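PDB 4EMY: aminotransferase class I and II, which probably acts as a pyridoxal 5'-phosphate-dependent transaminase, working as a homodimer. Local coordinates for residues E37-A42 with N377-P382; K344-T349 with L402-A407. All coordinates share one frame; numbering follows the deposited sequence.

Contact 1 (E37-A42 with N377-P382); sequences EAVINA and NIFTIP
Ile40 and Ile378 pair across a short parallel two-stranded sheet, and their side chains run alongside each other on one of its faces. Three backbone bonds join the strands. Ile40 N gives a nearly straight bond (N-H...O 178°) to Asn377 O. Ile40 O receives Phe379 N at 3.2 Å. This is the parallel pattern in which one residue uses both its N-H and its C=O on the residues flanking its partner. Ala42 N reaches Phe379 O at 3.1 Å, more bent at 136°.

Followed outward, Ile40 first brings CB to 4.1 Å from Asn377 O, with Ile378 CG1 scarcely farther off. Its CG1 branch leaves beside the backbone N (chi1 -64°) and ends in CD1, which lies 4.1 Å from that same Ile378 CG1, while CG2 turns to Leu402 of helix 399-411. Beta-branched isoleucines suit both the extended backbone and this apolar cover.

Phe379 and Asn41 take the other face, under helix 19-34. Val39 CG1 comes up to the rim of the Phe379 ring, level with it and 3.7 Å from CE1. Asn377, with positive phi, closes helix 366-375 in a Schellman motif with Leu373 and Glu374, a conformation asparagine tolerates well, and its carbonyl then starts the sheet.

Between the two segments the hydrogen bonds are all backbone to backbone, and the side chains add apolar packing; Val39 O turns instead to Lys398 NZ. Together they tie the N-terminal part of the chain to the C-terminal part of what is probably the small domain, as in related aminotransferases.

Contact 2 (K344-T349 with L402-A407); sequences KENKLT and LVQRLA
Asn346 and Gln404 meet with their side chains crossing at a slant and their amide planes 82° apart, so the two amides are nearly perpendicular. What touches the Asn346 amide is the methylene of Gln404 rather than its amide: Gln404 CG is nearly equidistant from Asn346 ND2 (3.5 Å) and Asn346 OD1 (3.6 Å). Asn346 CG lies beside its own backbone N (chi1 -70°), which turns the amide to helix 399-411 and brings ND2 to 3.7 Å from Val403 CG1. Closer to the backbone, Asn346 CB rests 3.9 Å from Ala407 CB, where a small residue lets the segments come near. With an alanine here, the amide beside Gln404 CG would be gone, which is likely to open a gap mainly next to that methylene.

Two residues further, Leu348, with CG anti to the backbone N (chi1 -174°), spreads its methyls over the helix: CD1 comes to 3.8 Å from Ala407 CA, and CD2 slants across to Val403 CG1 and approaches Leu406 CB. Between them, Lys347 has positive phi and forms the Schellman end of helix 315-345.

The end of that helix and its turn thus pack on helix 399-411, probably in the small domain, where Ile361 of strand 359-362 covers Leu348 and Leu406. No hydrogen bond joins the two segments, which meet by van der Waals packing; further along the same helix, Asn411 ND2 bonds Lys347 O and adds a polar tie.

Overall arrangement
Contacts 1 and 2 share helix 399-411, and their centres are 15 Å apart. The helix offers Val403, Leu406 and Ala407 to contact 2, while Leu402 and Arg405 pack on the strands of contact 1: Ile378 CD1 lies 3.8 Å from Arg405 CB, and Ile378 CG2 lies 3.9 Å from Leu402 CD1. The segments alternate along the chain: 344-349 falls between the two strands and 402-407 follows both, so segments far apart in sequence come together around this helix. The pyridoxal phosphate pocket is nearer to contact 1, where the side chain of Thr380 is about 12 Å from that of the cofactor-binding Asn190; contact 2 lies away from the cofactor site.

Contact 1 (E37-A42 with N377-P382)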
loop_
_atom_site.group_PDB
_atom_site.type_symbol
_atom_site.label_atom_id
_atom_site.label_comp_id
_atom_site.label_asym_id
_atom_site.label_seq_id
_atom_site.Cartn_x
_atom_site.Cartn_y
_atom_site.Cartn_z
ATOM N N GLU A 37 -18.918 -30.604 -5.604
ATOM C CA GLU A 37 -19.568 -31.296 -4.479
ATOM C C GLU A 37 -18.691 -32.356 -3.836
ATOM O O GLU A 37 -18.778 -32.588 -2.629
ATOM C CB GLU A 37 -20.933 -31.890 -4.853
ATOM C CG GLU A 37 -21.128 -32.209 -6.327
ATOM C CD GLU A 37 -21.407 -30.966 -7.160
ATOM O OE1 GLU A 37 -22.026 -30.022 -6.615
ATOM O OE2 GLU A 37 -21.004 -30.926 -8.348
ATOM N N ALA A 38 -17.841 -32.985 -4.636
ATOM C CA ALA A 38 -16.922 -33.993 -4.131
ATOM C C ALA A 38 -15.884 -33.420 -3.155
ATOM O O ALA A 38 -15.309 -34.153 -2.353
ATOM C CB ALA A 38 -16.240 -34.696 -5.294
ATOM N N VAL A 39 -15.667 -32.109 -3.216
ATOM C CA VAL A 39 -14.580 -31.466 -2.475
ATOM C C VAL A 39 -15.089 -30.549 -1.358
ATOM O O VAL A 39 -16.134 -29.910 -1.497
ATOM C CB VAL A 39 -13.668 -30.650 -3.418
ATOM C CG1 VAL A 39 -12.338 -30.338 -2.746
ATOM C CG2 VAL A 39 -13.438 -31.392 -4.731
ATOM N N ILE A 40 -14.348 -30.498 -0.253
ATOM C CA ILE A 40 -14.645 -29.580 0.841
ATOM C C ILE A 40 -13.476 -28.598 1.012
ATOM O O ILE A 40 -12.493 -28.885 1.705
ATOM C CB ILE A 40 -14.980 -30.341 2.148
ATOM C CG1 ILE A 40 -16.263 -31.158 1.964
ATOM C CG2 ILE A 40 -15.136 -29.378 3.321
ATOM C CD1 ILE A 40 -16.519 -32.186 3.045
ATOM N N ASN A 41 -13.593 -27.443 0.357
ATOM C CA ASN A 41 -12.536 -26.432 0.340
ATOM C C ASN A 41 -12.634 -25.466 1.522
ATOM O O ASN A 41 -13.304 -24.431 1.439
ATOM C CB ASN A 41 -12.573 -25.666 -0.987
ATOM C CG ASN A 41 -11.393 -24.722 -1.171
ATOM O OD1 ASN A 41 -10.461 -24.666 -0.358
ATOM N ND2 ASN A 41 -11.431 -23.970 -2.263
ATOM N N ALA A 42 -11.951 -25.808 2.611
ATOM C CA ALA A 42 -12.042 -25.057 3.853
ATOM C C ALA A 42 -10.694 -24.439 4.229
ATOM O O ALA A 42 -10.269 -24.490 5.387
ATOM C CB ALA A 42 -12.548 -25.966 4.958
ATOM N N ASN A 377 -10.267 -35.300 -0.353
ATOM C CA ASN A 377 -10.615 -33.988 -0.892
ATOM C C ASN A 377 -11.097 -33.009 0.190
ATOM O O ASN A 377 -12.025 -32.225 -0.036
ATOM C CB ASN A 377 -11.651 -34.127 -2.016
ATOM C CG ASN A 377 -11.157 -34.985 -3.175
ATOM O OD1 ASN A 377 -10.017 -34.850 -3.624
ATOM N ND2 ASN A 377 -12.022 -35.861 -3.673
ATOM N N ILE A 378 -10.464 -33.078 1.365
ATOM C CA ILE A 378 -10.763 -32.187 2.483
ATOM C C ILE A 378 -9.531 -31.349 2.823
ATOM O O ILE A 378 -8.531 -31.854 3.349
ATOM C CB ILE A 378 -11.302 -32.939 3.724
ATOM C CG1 ILE A 378 -12.657 -33.577 3.405
ATOM C CG2 ILE A 378 -11.481 -31.984 4.892
ATOM C CD1 ILE A 378 -13.133 -34.586 4.428
ATOM N N PHE A 379 -9.625 -30.057 2.521
ATOM C CA PHE A 379 -8.496 -29.153 2.635
ATOM C C PHE A 379 -8.673 -28.157 3.770
ATOM O O PHE A 379 -9.696 -27.469 3.865
ATOM C CB PHE A 379 -8.262 -28.441 1.306
ATOM C CG PHE A 379 -8.025 -29.381 0.169
ATOM C CD1 PHE A 379 -9.081 -29.818 -0.622
ATOM C CD2 PHE A 379 -6.747 -29.862 -0.093
ATOM C CE1 PHE A 379 -8.863 -30.704 -1.662
ATOM C CE2 PHE A 379 -6.522 -30.750 -1.132
ATOM C CZ PHE A 379 -7.582 -31.169 -1.919
ATOM N N THR A 380 -7.666 -28.112 4.637
ATOM C CA THR A 380 -7.637 -27.199 5.770
ATOM C C THR A 380 -6.193 -26.774 5.983
ATOM O O THR A 380 -5.294 -27.323 5.348
ATOM C CB THR A 380 -8.157 -27.884 7.042
ATOM O OG1 THR A 380 -7.532 -29.164 7.171
ATOM C CG2 THR A 380 -9.669 -28.070 6.990
ATOM N N ILE A 381 -5.968 -25.803 6.866
ATOM C CA ILE A 381 -4.614 -25.302 7.125
ATOM C C ILE A 381 -4.053 -25.841 8.444
ATOM O O ILE A 381 -4.617 -25.582 9.510
ATOM C CB ILE A 381 -4.547 -23.753 7.105
ATOM C CG1 ILE A 381 -5.212 -23.173 5.842
ATOM C CG2 ILE A 381 -3.109 -23.270 7.245
ATOM C CD1 ILE A 381 -4.643 -23.641 4.518
ATOM N N PRO A 382 -2.944 -26.602 8.369
ATOM C CA PRO A 382 -2.277 -27.156 9.543
ATOM C C PRO A 382 -1.304 -26.187 10.198
ATOM O O PRO A 382 -0.713 -25.344 9.519
ATOM C CB PRO A 382 -1.485 -28.321 8.961
ATOM C CG PRO A 382 -1.146 -27.874 7.582
ATOM C CD PRO A 382 -2.339 -27.090 7.115
#

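Contact 2 (K344-T349 with L402-A407)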
loop_
_atom_site.group_PDB
_atom_site.type_symbol
_atom_site.label_atom_id
_atom_site.label_comp_id
_atom_site.label_asym_id
_atom_site.label_seq_id
_atom_site.Cartn_x
_atom_site.Cartn_y
_atom_site.Cartn_z
ATOM N N LYS A 344 -19.750 -31.384 18.829
ATOM C CA LYS A 344 -20.223 -31.926 20.090
ATOM C C LYS A 344 -20.584 -33.403 19.922
ATOM O O LYS A 344 -20.070 -34.268 20.638
ATOM C CB LYS A 344 -21.430 -31.120 20.575
ATOM C CG LYS A 344 -21.889 -31.442 21.987
ATOM C CD LYS A 344 -23.180 -30.714 22.325
ATOM C CE LYS A 344 -23.952 -31.448 23.412
ATOM N NZ LYS A 344 -23.183 -31.560 24.682
ATOM N N GLU A 345 -21.442 -33.673 18.944
ATOM C CA GLU A 345 -22.009 -34.995 18.715
ATOM C C GLU A 345 -20.991 -35.999 18.167
ATOM O O GLU A 345 -21.171 -37.208 18.299
ATOM C CB GLU A 345 -23.202 -34.852 17.776
ATOM C CG GLU A 345 -23.853 -36.142 17.308
ATOM C CD GLU A 345 -24.387 -36.011 15.894
ATOM O OE1 GLU A 345 -24.371 -34.873 15.360
ATOM O OE2 GLU A 345 -24.812 -37.038 15.313
ATOM N N ASN A 346 -19.925 -35.501 17.553
ATOM C CA ASN A 346 -18.842 -36.364 17.088
ATOM C C ASN A 346 -17.669 -36.403 18.077
ATOM O O ASN A 346 -16.620 -36.992 17.796
ATOM C CB ASN A 346 -18.389 -35.945 15.685
ATOM C CG ASN A 346 -19.430 -36.251 14.620
ATOM O OD1 ASN A 346 -19.821 -37.402 14.438
ATOM N ND2 ASN A 346 -19.878 -35.225 13.905
ATOM N N LYS A 347 -17.880 -35.777 19.239
ATOM C CA LYS A 347 -16.897 -35.701 20.334
ATOM C C LYS A 347 -15.557 -35.099 19.897
ATOM O O LYS A 347 -14.496 -35.700 20.093
ATOM C CB LYS A 347 -16.686 -37.073 20.993
ATOM C CG LYS A 347 -17.955 -37.744 21.494
ATOM C CD LYS A 347 -17.656 -39.141 22.015
ATOM C CE LYS A 347 -18.906 -39.805 22.558
ATOM N NZ LYS A 347 -19.580 -38.940 23.565
ATOM N N LEU A 348 -15.626 -33.908 19.306
ATOM C CA LEU A 348 -14.454 -33.211 18.781
ATOM C C LEU A 348 -14.178 -31.944 19.577
ATOM O O LEU A 348 -14.972 -31.002 19.551
ATOM C CB LEU A 348 -14.662 -32.877 17.299
ATOM C CG LEU A 348 -13.522 -32.265 16.478
ATOM C CD1 LEU A 348 -12.271 -33.137 16.508
ATOM C CD2 LEU A 348 -13.987 -32.032 15.047
ATOM N N THR A 349 -13.055 -31.938 20.290
ATOM C CA THR A 349 -12.633 -30.786 21.085
ATOM C C THR A 349 -12.213 -29.651 20.162
ATOM O O THR A 349 -11.354 -29.822 19.289
ATOM C CB THR A 349 -11.492 -31.150 22.058
ATOM O OG1 THR A 349 -11.980 -32.084 23.025
ATOM C CG2 THR A 349 -10.976 -29.921 22.789
ATOM N N LEU A 402 -17.669 -32.807 6.965
ATOM C CA LEU A 402 -16.395 -32.179 7.307
ATOM C C LEU A 402 -16.031 -32.387 8.772
ATOM O O LEU A 402 -14.858 -32.573 9.099
ATOM C CB LEU A 402 -16.415 -30.679 6.968
ATOM C CG LEU A 402 -15.394 -29.689 7.561
ATOM C CD1 LEU A 402 -13.949 -30.000 7.195
ATOM C CD2 LEU A 402 -15.739 -28.277 7.122
ATOM N N VAL A 403 -17.031 -32.361 9.649
ATOM C CA VAL A 403 -16.779 -32.531 11.075
ATOM C C VAL A 403 -16.572 -34.004 11.434
ATOM O O VAL A 403 -15.625 -34.343 12.145
ATOM C CB VAL A 403 -17.888 -31.899 11.938
ATOM C CG1 VAL A 403 -17.676 -32.237 13.408
ATOM C CG2 VAL A 403 -17.915 -30.388 11.745
ATOM N N GLN A 404 -17.456 -34.868 10.937
ATOM C CA GLN A 404 -17.332 -36.310 11.150
ATOM C C GLN A 404 -15.930 -36.771 10.744
ATOM O O GLN A 404 -15.181 -37.300 11.564
ATOM C CB GLN A 404 -18.411 -37.076 10.375
ATOM C CG GLN A 404 -19.844 -36.829 10.846
ATOM C CD GLN A 404 -20.904 -37.223 9.813
ATOM O OE1 GLN A 404 -20.609 -37.407 8.623
ATOM N NE2 GLN A 404 -22.153 -37.343 10.267
ATOM N N ARG A 405 -15.567 -36.516 9.489
ATOM C CA ARG A 405 -14.262 -36.907 8.949
ATOM C C ARG A 405 -13.089 -36.219 9.648
ATOM O O ARG A 405 -11.988 -36.769 9.715
ATOM C CB ARG A 405 -14.203 -36.649 7.442
ATOM C CG ARG A 405 -15.160 -37.493 6.611
ATOM C CD ARG A 405 -14.562 -38.847 6.269
ATOM N NE ARG A 405 -14.735 -39.821 7.340
ATOM C CZ ARG A 405 -13.888 -40.812 7.599
ATOM N NH1 ARG A 405 -14.137 -41.651 8.600
ATOM N NH2 ARG A 405 -12.786 -40.960 6.874
ATOM N N LEU A 406 -13.335 -35.018 10.164
ATOM C CA LEU A 406 -12.345 -34.299 10.961
ATOM C C LEU A 406 -12.143 -35.006 12.291
ATOM O O LEU A 406 -11.010 -35.198 12.731
ATOM C CB LEU A 406 -12.799 -32.859 11.203
ATOM C CG LEU A 406 -11.779 -31.724 11.180
ATOM C CD1 LEU A 406 -10.946 -31.740 9.912
ATOM C CD2 LEU A 406 -12.513 -30.404 11.287
ATOM N N ALA A 407 -13.252 -35.408 12.912
ATOM C CA ALA A 407 -13.223 -36.070 14.216
ATOM C C ALA A 407 -12.503 -37.407 14.147
ATOM O O ALA A 407 -11.666 -37.712 15.001
ATOM C CB ALA A 407 -14.634 -36.252 14.758
#